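Local coordinates for protein HTP-2 (Caenorhabditis elegans, PDB 4TZM) that binds a closure motif of HTP-3 through a HORMA domain and probably takes part in assembling the meiotic chromosome axis, at residues A[39-44]-A[235-240]; A[130-135]-A[239-244]; A[55-60]-A[184-189]; A[122-127]-A[245-250]. All blocks are in the same frame, centred on the assembly; numbering follows the deposited sequence.

Contacts 2 and 4 join the same two strands, 123-133 and 240-248, with centres 23 Å apart; both are antiparallel ladders, and Met244 of contact 2 packs on Ser126 and Met127 of contact 4. Contact 2 is largely buried, with His239 partly exposed and Gly135 exposed, and waters bridge its end, whereas the mostly buried contact 4 adds a buried carboxylate, Glu123, whose salt bridge to Arg57 ties it to contact 3. Contacts 1 and 3 both involve helix 35-56, at different ends. Contact 1 is buried and apolar, a helix face on the loop after strand 228-235, and shares His239 and His240 with contact 2. Contact 3 is only partly buried; there an arginine grips a backbone carbonyl.

Contact 1 of 4, residues A[39-44]-A[235-240]; sequences SNFMIR and LRPGHH
Met42 reaches from the helix into the 235-240 loop with its terminal methyl, CE, which lies 3.5 Å from CB of His240 and 3.6 Å from CD of Pro237. The thioether runs across the proline at about a right angle, so that SD as well as CE meets the ring carbons. A bend at chi2 (-52°) turns the methionine chain out of an extended course and brings CE against both the proline and the histidine. One turn of helix earlier, CB of Ser39 lies 3.7 Å from CE1 of His240, an oblique approach to the imidazole. The polar ends look elsewhere: Ser39 OG bonds to Thr100, and His240 ND1 to Ser38. Phe41 crosses both Leu235 and Pro237 at about a right angle. Its CE2 is 4.0 Å from CD1 of Leu235, while CD2 of the leucine sits at the ring edge, in plane; on the proline side CD2 of Phe41 is 4.1 Å from CG of Pro237. The contact is thus apolar packing of helix 35-56 on the connection between strands 228-235 and 240-248 of the HORMA domain, with helix 164-185 touching Phe41 and Leu235 through Met171, and helix 84-102 lying against Ser39.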
loop_
_atom_site.group_PDB
_atom_site.type_symbol
_atom_site.label_atom_id
_atom_site.label_comp_id
_atom_site.label_asym_id
_atom_site.label_seq_id
_atom_site.Cartn_x
_atom_site.Cartn_y
_atom_site.Cartn_z
ATOM N N SER A 39 4.422 1.987 -12.115
ATOM C CA SER A 39 3.079 2.286 -11.653
ATOM C C SER A 39 2.276 1.001 -11.462
ATOM O O SER A 39 1.499 0.872 -10.513
ATOM C CB SER A 39 2.383 3.206 -12.654
ATOM O OG SER A 39 1.192 3.732 -12.111
ATOM N N ASN A 40 2.472 0.048 -12.368
ATOM C CA ASN A 40 1.847 -1.259 -12.230
ATOM C C ASN A 40 2.334 -1.948 -10.974
ATOM O O ASN A 40 1.599 -2.712 -10.350
ATOM C CB ASN A 40 2.133 -2.135 -13.450
ATOM C CG ASN A 40 1.311 -1.731 -14.655
ATOM O OD1 ASN A 40 0.221 -1.190 -14.510
ATOM N ND2 ASN A 40 1.832 -1.989 -15.853
ATOM N N PHE A 41 3.580 -1.679 -10.598
ATOM C CA PHE A 41 4.093 -2.278 -9.385
ATOM C C PHE A 41 3.387 -1.725 -8.144
ATOM O O PHE A 41 3.073 -2.477 -7.228
ATOM C CB PHE A 41 5.604 -2.077 -9.249
ATOM C CG PHE A 41 6.126 -2.533 -7.926
ATOM C CD1 PHE A 41 6.391 -3.871 -7.703
ATOM C CD2 PHE A 41 6.286 -1.638 -6.882
ATOM C CE1 PHE A 41 6.838 -4.305 -6.474
ATOM C CE2 PHE A 41 6.729 -2.066 -5.655
ATOM C CZ PHE A 41 7.006 -3.402 -5.448
ATOM N N MET A 42 3.149 -0.416 -8.104
ATOM C CA MET A 42 2.498 0.192 -6.943
ATOM C C MET A 42 1.078 -0.349 -6.765
ATOM O O MET A 42 0.614 -0.546 -5.643
ATOM C CB MET A 42 2.459 1.719 -7.069
ATOM C CG MET A 42 3.817 2.407 -6.980
ATOM S SD MET A 42 4.756 1.929 -5.515
ATOM C CE MET A 42 5.725 3.400 -5.237
ATOM N N ILE A 43 0.398 -0.576 -7.884
ATOM C CA ILE A 43 -0.937 -1.166 -7.879
ATOM C C ILE A 43 -0.924 -2.540 -7.209
ATOM O O ILE A 43 -1.765 -2.829 -6.358
ATOM C CB ILE A 43 -1.496 -1.287 -9.314
ATOM C CG1 ILE A 43 -1.542 0.094 -9.975
ATOM C CG2 ILE A 43 -2.874 -1.929 -9.309
ATOM C CD1 ILE A 43 -2.170 0.109 -11.348
ATOM N N ARG A 44 0.039 -3.376 -7.588
ATOM C CA ARG A 44 0.179 -4.699 -6.995
ATOM C C ARG A 44 0.609 -4.591 -5.534
ATOM O O ARG A 44 0.188 -5.388 -4.703
ATOM C CB ARG A 44 1.181 -5.549 -7.785
ATOM C CG ARG A 44 0.910 -5.623 -9.287
ATOM C CD ARG A 44 -0.488 -6.145 -9.618
ATOM N NE ARG A 44 -0.648 -7.570 -9.334
ATOM C CZ ARG A 44 -1.582 -8.071 -8.530
ATOM N NH1 ARG A 44 -2.444 -7.260 -7.934
ATOM N NH2 ARG A 44 -1.659 -9.380 -8.325
ATOM N N LEU A 235 8.939 1.961 -0.606
ATOM C CA LEU A 235 9.081 1.351 -1.921
ATOM C C LEU A 235 9.614 2.404 -2.884
ATOM O O LEU A 235 9.163 3.549 -2.863
ATOM C CB LEU A 235 7.739 0.788 -2.414
ATOM C CG LEU A 235 7.172 -0.424 -1.666
ATOM C CD1 LEU A 235 5.723 -0.704 -2.056
ATOM C CD2 LEU A 235 8.033 -1.656 -1.903
ATOM N N ARG A 236 10.590 2.029 -3.705
ATOM C CA ARG A 236 11.158 2.961 -4.673
ATOM C C ARG A 236 11.374 2.268 -6.013
ATOM O O ARG A 236 12.493 1.864 -6.337
ATOM C CB ARG A 236 12.477 3.549 -4.150
ATOM C CG ARG A 236 13.134 4.627 -5.035
ATOM C CD ARG A 236 12.175 5.758 -5.376
ATOM N NE ARG A 236 12.848 6.958 -5.876
ATOM C CZ ARG A 236 12.940 7.297 -7.161
ATOM N NH1 ARG A 236 12.414 6.523 -8.100
ATOM N NH2 ARG A 236 13.561 8.415 -7.507
ATOM N N PRO A 237 10.293 2.104 -6.792
ATOM C CA PRO A 237 10.467 1.667 -8.179
ATOM C C PRO A 237 10.992 2.807 -9.051
ATOM O O PRO A 237 11.441 3.826 -8.523
ATOM C CB PRO A 237 9.059 1.240 -8.599
ATOM C CG PRO A 237 8.146 1.954 -7.682
ATOM C CD PRO A 237 8.878 2.108 -6.385
ATOM N N GLY A 238 10.935 2.632 -10.366
ATOM C CA GLY A 238 11.511 3.588 -11.293
ATOM C C GLY A 238 11.044 5.029 -11.173
ATOM O O GLY A 238 11.855 5.951 -11.251
ATOM N N HIS A 239 9.746 5.244 -10.991
ATOM C CA HIS A 239 9.219 6.600 -11.111
ATOM C C HIS A 239 8.246 6.973 -10.006
ATOM O O HIS A 239 7.580 8.006 -10.076
ATOM C CB HIS A 239 8.558 6.768 -12.482
ATOM C CG HIS A 239 9.491 6.502 -13.622
ATOM N ND1 HIS A 239 10.111 7.508 -14.327
ATOM C CD2 HIS A 239 9.936 5.339 -14.151
ATOM C CE1 HIS A 239 10.887 6.978 -15.254
ATOM N NE2 HIS A 239 10.801 5.664 -15.170
ATOM N N HIS A 240 8.181 6.138 -8.977
ATOM C CA HIS A 240 7.270 6.374 -7.874
ATOM C C HIS A 240 7.938 6.012 -6.557
ATOM O O HIS A 240 8.928 5.281 -6.536
ATOM C CB HIS A 240 5.985 5.554 -8.041
ATOM C CG HIS A 240 5.264 5.805 -9.327
ATOM N ND1 HIS A 240 5.662 5.248 -10.523
ATOM C CD2 HIS A 240 4.174 6.561 -9.609
ATOM C CE1 HIS A 240 4.848 5.648 -11.488
ATOM N NE2 HIS A 240 3.938 6.445 -10.956
#

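Contact 2 of 4, residues A[130-135]-A[239-244]; sequences IYFENG and HHAAHM
The Phe132 ring meets its partners at the rim: His239 O and CB of Ala241 lie at its edge, in plane, the methyl 3.6 Å from CE1. Arg236 makes a cation-pi contact with the same ring. Tyr131 and His240 meet rim to rim, their planes turned 79° apart, and CD1 of Tyr131 comes within 3.4 Å of CD2 of His240. Water 1 sits over one face of the His240 imidazole, offset toward the rim, whereas water 2 lies in the plane of the His239 ring, 2.6 Å from its ND1. The two strands form an antiparallel ladder in the HORMA sheet: Ile130 and Ala241 are a hydrogen-bonded pair, with Ile130 N to Ala241 O at 2.8 Å and Ala241 N to Ile130 O at 2.9 Å, and Tyr131 and His240 the following non-hydrogen-bonded pair. Phe132 N then reaches His239 O at 3.1 Å. Both waters also bond to Phe132 O, and water 1 donates to His239 O as well. Near the strand end, backbone hydrogen bonds are thus supplemented by water bridges, so His239 O is gripped by a backbone N-H and a water together, which satisfies this carbonyl where the ladder runs out.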
loop_
_atom_site.group_PDB
_atom_site.type_symbol
_atom_site.label_atom_id
_atom_site.label_comp_id
_atom_site.label_asym_id
_atom_site.label_seq_id
_atom_site.Cartn_x
_atom_site.Cartn_y
_atom_site.Cartn_z
ATOM N N ILE A 130 4.896 9.485 -3.588
ATOM C CA ILE A 130 5.667 10.562 -4.190
ATOM C C ILE A 130 5.835 10.244 -5.662
ATOM O O ILE A 130 6.145 9.110 -6.026
ATOM C CB ILE A 130 7.056 10.729 -3.538
ATOM C CG1 ILE A 130 6.925 10.979 -2.036
ATOM C CG2 ILE A 130 7.833 11.867 -4.202
ATOM C CD1 ILE A 130 8.246 10.993 -1.298
ATOM N N TYR A 131 5.620 11.241 -6.510
ATOM C CA TYR A 131 5.740 11.049 -7.942
ATOM C C TYR A 131 7.013 11.720 -8.443
ATOM O O TYR A 131 7.370 12.802 -7.984
ATOM C CB TYR A 131 4.493 11.593 -8.644
ATOM C CG TYR A 131 3.243 10.854 -8.220
ATOM C CD1 TYR A 131 2.892 9.654 -8.822
ATOM C CD2 TYR A 131 2.435 11.335 -7.194
ATOM C CE1 TYR A 131 1.762 8.963 -8.431
ATOM C CE2 TYR A 131 1.302 10.646 -6.797
ATOM C CZ TYR A 131 0.971 9.460 -7.421
ATOM O OH TYR A 131 -0.156 8.761 -7.037
ATOM N N PHE A 132 7.721 11.057 -9.351
ATOM C CA PHE A 132 8.956 11.617 -9.889
ATOM C C PHE A 132 8.838 11.912 -11.375
ATOM O O PHE A 132 8.030 11.309 -12.089
ATOM C CB PHE A 132 10.137 10.675 -9.648
ATOM C CG PHE A 132 10.494 10.504 -8.201
ATOM C CD1 PHE A 132 9.825 9.577 -7.413
ATOM C CD2 PHE A 132 11.508 11.261 -7.625
ATOM C CE1 PHE A 132 10.154 9.411 -6.077
ATOM C CE2 PHE A 132 11.841 11.102 -6.287
ATOM C CZ PHE A 132 11.163 10.174 -5.513
ATOM N N GLU A 133 9.662 12.847 -11.825
ATOM C CA GLU A 133 9.711 13.246 -13.221
ATOM C C GLU A 133 11.164 13.261 -13.671
ATOM O O GLU A 133 12.060 13.006 -12.864
ATOM C CB GLU A 133 9.079 14.621 -13.404
ATOM C CG GLU A 133 9.839 15.723 -12.683
ATOM C CD GLU A 133 8.956 16.892 -12.309
ATOM O OE1 GLU A 133 7.775 16.897 -12.712
ATOM O OE2 GLU A 133 9.443 17.806 -11.608
ATOM N N ASN A 134 11.391 13.558 -14.949
ATOM C CA ASN A 134 12.742 13.646 -15.499
ATOM C C ASN A 134 13.550 12.381 -15.222
ATOM O O ASN A 134 14.457 12.383 -14.390
ATOM C CB ASN A 134 13.459 14.875 -14.932
ATOM C CG ASN A 134 14.730 15.209 -15.681
ATOM O OD1 ASN A 134 15.005 14.656 -16.746
ATOM N ND2 ASN A 134 15.512 16.129 -15.131
ATOM N N GLY A 135 13.194 11.297 -15.906
ATOM C CA GLY A 135 13.872 10.024 -15.736
ATOM C C GLY A 135 13.617 9.376 -14.386
ATOM O O GLY A 135 14.360 8.490 -13.972
ATOM N N HIS A 239 9.746 5.244 -10.991
ATOM C CA HIS A 239 9.219 6.600 -11.111
ATOM C C HIS A 239 8.246 6.973 -10.006
ATOM O O HIS A 239 7.580 8.006 -10.076
ATOM C CB HIS A 239 8.558 6.768 -12.482
ATOM C CG HIS A 239 9.491 6.502 -13.622
ATOM N ND1 HIS A 239 10.111 7.508 -14.327
ATOM C CD2 HIS A 239 9.936 5.339 -14.151
ATOM C CE1 HIS A 239 10.887 6.978 -15.254
ATOM N NE2 HIS A 239 10.801 5.664 -15.170
ATOM N N HIS A 240 8.181 6.138 -8.977
ATOM C CA HIS A 240 7.270 6.374 -7.874
ATOM C C HIS A 240 7.938 6.012 -6.557
ATOM O O HIS A 240 8.928 5.281 -6.536
ATOM C CB HIS A 240 5.985 5.554 -8.041
ATOM C CG HIS A 240 5.264 5.805 -9.327
ATOM N ND1 HIS A 240 5.662 5.248 -10.523
ATOM C CD2 HIS A 240 4.174 6.561 -9.609
ATOM C CE1 HIS A 240 4.848 5.648 -11.488
ATOM N NE2 HIS A 240 3.938 6.445 -10.956
ATOM N N ALA A 241 7.394 6.531 -5.464
ATOM C CA ALA A 241 7.823 6.132 -4.132
ATOM C C ALA A 241 6.614 6.056 -3.211
ATOM O O ALA A 241 5.657 6.814 -3.371
ATOM C CB ALA A 241 8.868 7.099 -3.580
ATOM N N ALA A 242 6.660 5.132 -2.257
ATOM C CA ALA A 242 5.588 4.985 -1.286
ATOM C C ALA A 242 6.151 4.870 0.132
ATOM O O ALA A 242 7.224 4.296 0.337
ATOM C CB ALA A 242 4.735 3.775 -1.619
ATOM N N HIS A 243 5.434 5.428 1.104
ATOM C CA HIS A 243 5.826 5.315 2.504
ATOM C C HIS A 243 4.691 4.708 3.328
ATOM O O HIS A 243 3.590 5.263 3.385
ATOM C CB HIS A 243 6.216 6.677 3.068
ATOM C CG HIS A 243 6.772 6.615 4.456
ATOM N ND1 HIS A 243 6.134 7.185 5.537
ATOM C CD2 HIS A 243 7.900 6.046 4.940
ATOM C CE1 HIS A 243 6.852 6.975 6.628
ATOM N NE2 HIS A 243 7.926 6.285 6.293
ATOM N N MET A 244 4.969 3.567 3.955
ATOM C CA MET A 244 3.980 2.835 4.744
ATOM C C MET A 244 4.163 3.116 6.240
ATOM O O MET A 244 5.272 3.014 6.775
ATOM C CB MET A 244 4.082 1.331 4.453
ATOM C CG MET A 244 2.946 0.480 5.019
ATOM S SD MET A 244 1.345 0.764 4.229
ATOM C CE MET A 244 0.288 -0.334 5.172
HETATM O O HOH W 1 5.743 9.346 -12.004
HETATM O O HOH W 2 9.693 10.124 -14.373
#

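Contact 3 of 4, residues A[55-60]-A[184-189]; sequences RQRNIL and KVLEPL
Arg57 meets the 184-189 segment from CD outward. From CB its chain leaves anti to the carbonyl carbon, then bends at chi2 (-57°) and chi3 (-83°), so that the arginine side chain crosses those of Leu186 and Leu189 at about a right angle. CD meets CD1 of Leu186 at 3.8 Å, a methyl that lies over one face of the guanidinium, 3.6 Å from NE and offset toward the rim. At the tip, NH1 and NH2 grip a single acceptor end-on: Glu187 O is 2.7 Å from NH1 and 2.8 Å from NH2, near the guanidinium plane. NH2 approaches nearly along the C=O axis, NH1 from above the carbonyl plane. Helix 35-56 ends in a Schellman motif, with Asn58 at positive phi, and the segment following helix 164-185 of the HORMA domain runs past this helix end. NH2 also meets CG of Leu189 at 3.4 Å and forms a salt bridge to Glu123. A leucine in place of Arg57 would probably leave Glu187 O without its two donors and the Glu123 carboxylate without this cation. CG1 of Ile59 packs 3.8 Å from CD1 of Leu189, and Ile59 also meets an apolar side chain of the bound peptide.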
loop_
_atom_site.group_PDB
_atom_site.type_symbol
_atom_site.label_atom_id
_atom_site.label_comp_id
_atom_site.label_asym_id
_atom_site.label_seq_id
_atom_site.Cartn_x
_atom_site.Cartn_y
_atom_site.Cartn_z
ATOM N N ARG A 55 -5.857 -9.226 6.744
ATOM C CA ARG A 55 -5.829 -10.591 7.262
ATOM C C ARG A 55 -5.123 -10.666 8.616
ATOM O O ARG A 55 -5.681 -11.180 9.585
ATOM C CB ARG A 55 -5.150 -11.532 6.264
ATOM C CG ARG A 55 -4.885 -12.931 6.807
ATOM C CD ARG A 55 -6.172 -13.708 7.052
ATOM N NE ARG A 55 -6.052 -14.549 8.238
ATOM C CZ ARG A 55 -6.720 -14.345 9.369
ATOM N NH1 ARG A 55 -7.582 -13.340 9.461
ATOM N NH2 ARG A 55 -6.537 -15.154 10.403
ATOM N N GLN A 56 -3.903 -10.140 8.675
ATOM C CA GLN A 56 -3.061 -10.252 9.866
ATOM C C GLN A 56 -3.672 -9.570 11.095
ATOM O O GLN A 56 -3.462 -10.011 12.222
ATOM C CB GLN A 56 -1.670 -9.675 9.578
ATOM C CG GLN A 56 -0.509 -10.577 9.987
ATOM C CD GLN A 56 -0.515 -11.915 9.269
ATOM O OE1 GLN A 56 -0.705 -11.985 8.053
ATOM N NE2 GLN A 56 -0.307 -12.988 10.022
ATOM N N ARG A 57 -4.432 -8.501 10.875
ATOM C CA ARG A 57 -5.116 -7.820 11.972
ATOM C C ARG A 57 -6.480 -8.448 12.241
ATOM O O ARG A 57 -7.237 -7.973 13.094
ATOM C CB ARG A 57 -5.267 -6.323 11.675
ATOM C CG ARG A 57 -3.982 -5.531 11.851
ATOM C CD ARG A 57 -3.431 -5.689 13.259
ATOM N NE ARG A 57 -4.059 -4.782 14.214
ATOM C CZ ARG A 57 -4.132 -5.009 15.522
ATOM N NH1 ARG A 57 -3.629 -6.124 16.033
ATOM N NH2 ARG A 57 -4.718 -4.127 16.321
ATOM N N ASN A 58 -6.782 -9.516 11.507
ATOM C CA ASN A 58 -8.013 -10.282 11.692
ATOM C C ASN A 58 -9.260 -9.424 11.460
ATOM O O ASN A 58 -10.299 -9.630 12.082
ATOM C CB ASN A 58 -8.039 -10.921 13.089
ATOM C CG ASN A 58 -9.043 -12.060 13.196
ATOM O OD1 ASN A 58 -10.144 -11.888 13.722
ATOM N ND2 ASN A 58 -8.664 -13.231 12.696
ATOM N N ILE A 59 -9.139 -8.458 10.555
ATOM C CA ILE A 59 -10.254 -7.599 10.187
ATOM C C ILE A 59 -11.208 -8.385 9.297
ATOM O O ILE A 59 -12.428 -8.243 9.388
ATOM C CB ILE A 59 -9.765 -6.326 9.474
ATOM C CG1 ILE A 59 -8.845 -5.529 10.402
ATOM C CG2 ILE A 59 -10.934 -5.467 9.021
ATOM C CD1 ILE A 59 -8.348 -4.218 9.809
ATOM N N LEU A 60 -10.636 -9.228 8.444
ATOM C CA LEU A 60 -11.406 -10.174 7.645
ATOM C C LEU A 60 -10.897 -11.592 7.881
ATOM O O LEU A 60 -9.686 -11.816 7.937
ATOM C CB LEU A 60 -11.324 -9.826 6.159
ATOM C CG LEU A 60 -12.022 -8.547 5.701
ATOM C CD1 LEU A 60 -11.779 -8.326 4.220
ATOM C CD2 LEU A 60 -13.510 -8.609 6.003
ATOM N N LYS A 184 3.160 -9.931 16.578
ATOM C CA LYS A 184 4.005 -9.924 17.777
ATOM C C LYS A 184 4.074 -8.579 18.510
ATOM O O LYS A 184 4.564 -8.520 19.633
ATOM C CB LYS A 184 5.430 -10.361 17.414
ATOM C CG LYS A 184 5.522 -11.685 16.678
ATOM C CD LYS A 184 5.244 -12.860 17.597
ATOM C CE LYS A 184 5.491 -14.182 16.887
ATOM N NZ LYS A 184 5.506 -15.330 17.837
ATOM N N VAL A 185 3.595 -7.506 17.886
ATOM C CA VAL A 185 3.720 -6.175 18.486
ATOM C C VAL A 185 2.383 -5.553 18.884
ATOM O O VAL A 185 2.195 -5.153 20.033
ATOM C CB VAL A 185 4.442 -5.192 17.538
ATOM C CG1 VAL A 185 4.505 -3.805 18.165
ATOM C CG2 VAL A 185 5.837 -5.698 17.212
ATOM N N LEU A 186 1.460 -5.468 17.931
ATOM C CA LEU A 186 0.159 -4.854 18.178
ATOM C C LEU A 186 -0.729 -5.717 19.070
ATOM O O LEU A 186 -0.713 -6.947 18.983
ATOM C CB LEU A 186 -0.563 -4.574 16.858
ATOM C CG LEU A 186 0.034 -3.492 15.959
ATOM C CD1 LEU A 186 -0.829 -3.282 14.721
ATOM C CD2 LEU A 186 0.198 -2.193 16.732
ATOM N N GLU A 187 -1.495 -5.059 19.936
ATOM C CA GLU A 187 -2.564 -5.719 20.673
ATOM C C GLU A 187 -3.682 -6.074 19.699
ATOM O O GLU A 187 -3.786 -5.466 18.630
ATOM C CB GLU A 187 -3.104 -4.818 21.786
ATOM C CG GLU A 187 -2.627 -5.164 23.189
ATOM C CD GLU A 187 -3.458 -4.479 24.258
ATOM O OE1 GLU A 187 -4.355 -3.688 23.896
ATOM O OE2 GLU A 187 -3.221 -4.733 25.458
ATOM N N PRO A 188 -4.517 -7.067 20.052
ATOM C CA PRO A 188 -5.687 -7.373 19.218
ATOM C C PRO A 188 -6.645 -6.189 19.140
ATOM O O PRO A 188 -6.725 -5.415 20.095
ATOM C CB PRO A 188 -6.344 -8.550 19.945
ATOM C CG PRO A 188 -5.230 -9.170 20.769
ATOM C CD PRO A 188 -4.358 -8.017 21.170
ATOM N N LEU A 189 -7.355 -6.050 18.023
ATOM C CA LEU A 189 -8.364 -5.008 17.887
ATOM C C LEU A 189 -9.521 -5.270 18.848
ATOM O O LEU A 189 -9.790 -6.422 19.198
ATOM C CB LEU A 189 -8.873 -4.930 16.444
ATOM C CG LEU A 189 -7.975 -4.201 15.441
ATOM C CD1 LEU A 189 -8.545 -4.293 14.032
ATOM C CD2 LEU A 189 -7.797 -2.750 15.855
#

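Contact 4 of 4, residues A[122-127]-A[245-250]; sequences IEVFSM and QCWSKS
An antiparallel ladder joins strands 123-133 and 240-248 in the HORMA sheet, next to a classic beta bulge where Ile122 and Glu123 both face Val112 of strand 105-113. Val124 with Trp247 and Ser126 with Gln245 are the hydrogen-bonded pairs; Val124 N to Trp247 O is nearly straight (173°, 2.8 Å). The indole of Trp247 lies beside Val124, its CE3 4.1 Å from CG1, a methyl at the ring edge. Ser126 OG, buried here with no partner in the model, is 3.4 Å from CZ3 of the same ring. On the other face, among the non-hydrogen-bonded pairs, Glu123 reaches along an extended chain, with CG anti to the backbone N (chi1 -178°), to set OE1 2.7 Å from Ser248 OG. The hydroxyl donates to the anti lone pair of OE1, on the carboxylate that also pairs with Arg57, just past the end of helix 35-56, and accepts from Ser250 N in an ST turn. Replacing Glu123 by an alanine would probably leave Ser248 OG without its acceptor and the Arg57 charge without this carboxylate. On the same face of the sheet as Glu123, SG of Cys246 sits over one face of the Phe125 ring, 3.5 Å from CZ.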
loop_
_atom_site.group_PDB
_atom_site.type_symbol
_atom_site.label_atom_id
_atom_site.label_comp_id
_atom_site.label_asym_id
_atom_site.label_seq_id
_atom_site.Cartn_x
_atom_site.Cartn_y
_atom_site.Cartn_z
ATOM N N ILE A 122 -8.755 4.762 15.685
ATOM C CA ILE A 122 -8.064 4.073 16.765
ATOM C C ILE A 122 -6.886 3.286 16.194
ATOM O O ILE A 122 -6.010 2.833 16.932
ATOM C CB ILE A 122 -9.008 3.125 17.535
ATOM C CG1 ILE A 122 -9.400 1.924 16.670
ATOM C CG2 ILE A 122 -10.249 3.875 18.005
ATOM C CD1 ILE A 122 -9.973 0.760 17.464
ATOM N N GLU A 123 -6.872 3.139 14.870
ATOM C CA GLU A 123 -5.779 2.472 14.165
ATOM C C GLU A 123 -5.758 2.867 12.688
ATOM O O GLU A 123 -6.800 2.882 12.031
ATOM C CB GLU A 123 -5.898 0.952 14.302
ATOM C CG GLU A 123 -4.774 0.172 13.641
ATOM C CD GLU A 123 -4.708 -1.268 14.115
ATOM O OE1 GLU A 123 -4.227 -1.511 15.244
ATOM O OE2 GLU A 123 -5.138 -2.160 13.355
ATOM N N VAL A 124 -4.575 3.191 12.170
ATOM C CA VAL A 124 -4.429 3.585 10.770
ATOM C C VAL A 124 -3.222 2.932 10.102
ATOM O O VAL A 124 -2.111 2.981 10.625
ATOM C CB VAL A 124 -4.286 5.118 10.619
ATOM C CG1 VAL A 124 -3.948 5.485 9.181
ATOM C CG2 VAL A 124 -5.553 5.826 11.060
ATOM N N PHE A 125 -3.448 2.320 8.945
ATOM C CA PHE A 125 -2.358 1.880 8.085
ATOM C C PHE A 125 -2.341 2.736 6.824
ATOM O O PHE A 125 -3.245 2.639 5.993
ATOM C CB PHE A 125 -2.500 0.399 7.736
ATOM C CG PHE A 125 -2.096 -0.522 8.847
ATOM C CD1 PHE A 125 -2.989 -0.847 9.857
ATOM C CD2 PHE A 125 -0.818 -1.062 8.887
ATOM C CE1 PHE A 125 -2.615 -1.697 10.888
ATOM C CE2 PHE A 125 -0.437 -1.912 9.913
ATOM C CZ PHE A 125 -1.337 -2.231 10.915
ATOM N N SER A 126 -1.320 3.577 6.689
ATOM C CA SER A 126 -1.286 4.564 5.612
ATOM C C SER A 126 -0.172 4.307 4.605
ATOM O O SER A 126 0.934 3.899 4.968
ATOM C CB SER A 126 -1.137 5.971 6.192
ATOM O OG SER A 126 0.066 6.097 6.926
ATOM N N MET A 127 -0.478 4.543 3.335
ATOM C CA MET A 127 0.518 4.463 2.274
ATOM C C MET A 127 0.548 5.781 1.498
ATOM O O MET A 127 -0.365 6.081 0.728
ATOM C CB MET A 127 0.224 3.283 1.341
ATOM C CG MET A 127 1.368 2.945 0.389
ATOM S SD MET A 127 1.125 1.411 -0.540
ATOM C CE MET A 127 0.611 0.293 0.759
ATOM N N GLN A 245 3.074 3.480 6.905
ATOM C CA GLN A 245 3.117 3.864 8.311
ATOM C C GLN A 245 1.950 3.256 9.076
ATOM O O GLN A 245 0.923 2.920 8.490
ATOM C CB GLN A 245 3.090 5.387 8.450
ATOM C CG GLN A 245 4.384 6.003 8.942
ATOM C CD GLN A 245 4.422 7.511 8.761
ATOM O OE1 GLN A 245 3.589 8.083 8.057
ATOM N NE2 GLN A 245 5.393 8.161 9.394
ATOM N N CYS A 246 2.110 3.111 10.387
ATOM C CA CYS A 246 1.030 2.610 11.225
ATOM C C CYS A 246 0.902 3.437 12.493
ATOM O O CYS A 246 1.848 3.549 13.271
ATOM C CB CYS A 246 1.249 1.137 11.581
ATOM S SG CYS A 246 0.012 0.433 12.711
ATOM N N TRP A 247 -0.267 4.039 12.672
ATOM C CA TRP A 247 -0.652 4.631 13.944
ATOM C C TRP A 247 -1.615 3.664 14.614
ATOM O O TRP A 247 -2.459 3.071 13.942
ATOM C CB TRP A 247 -1.309 5.998 13.753
ATOM C CG TRP A 247 -0.362 7.091 13.365
ATOM C CD1 TRP A 247 0.449 7.804 14.199
ATOM C CD2 TRP A 247 -0.143 7.613 12.049
ATOM N NE1 TRP A 247 1.166 8.731 13.483
ATOM C CE2 TRP A 247 0.821 8.634 12.160
ATOM C CE3 TRP A 247 -0.665 7.313 10.787
ATOM C CZ2 TRP A 247 1.275 9.357 11.056
ATOM C CZ3 TRP A 247 -0.215 8.032 9.692
ATOM C CH2 TRP A 247 0.745 9.041 9.834
ATOM N N SER A 248 -1.497 3.484 15.925
ATOM C CA SER A 248 -2.350 2.507 16.591
ATOM C C SER A 248 -2.525 2.746 18.087
ATOM O O SER A 248 -1.582 3.107 18.790
ATOM C CB SER A 248 -1.798 1.095 16.361
ATOM O OG SER A 248 -2.736 0.114 16.768
ATOM N N LYS A 249 -3.750 2.542 18.558
ATOM C CA LYS A 249 -4.040 2.528 19.983
ATOM C C LYS A 249 -3.519 1.233 20.592
ATOM O O LYS A 249 -3.242 1.159 21.790
ATOM C CB LYS A 249 -5.543 2.653 20.237
ATOM C CG LYS A 249 -6.107 4.058 20.098
ATOM C CD LYS A 249 -5.531 4.988 21.152
ATOM C CE LYS A 249 -6.485 6.134 21.452
ATOM N NZ LYS A 249 -5.900 7.126 22.398
ATOM N N SER A 250 -3.380 0.215 19.748
ATOM C CA SER A 250 -3.035 -1.131 20.194
ATOM C C SER A 250 -1.527 -1.339 20.354
ATOM O O SER A 250 -1.063 -2.473 20.498
ATOM C CB SER A 250 -3.597 -2.164 19.213
ATOM O OG SER A 250 -4.979 -1.951 18.979
HETATM O O HOH W 3 -6.365 0.025 17.939
#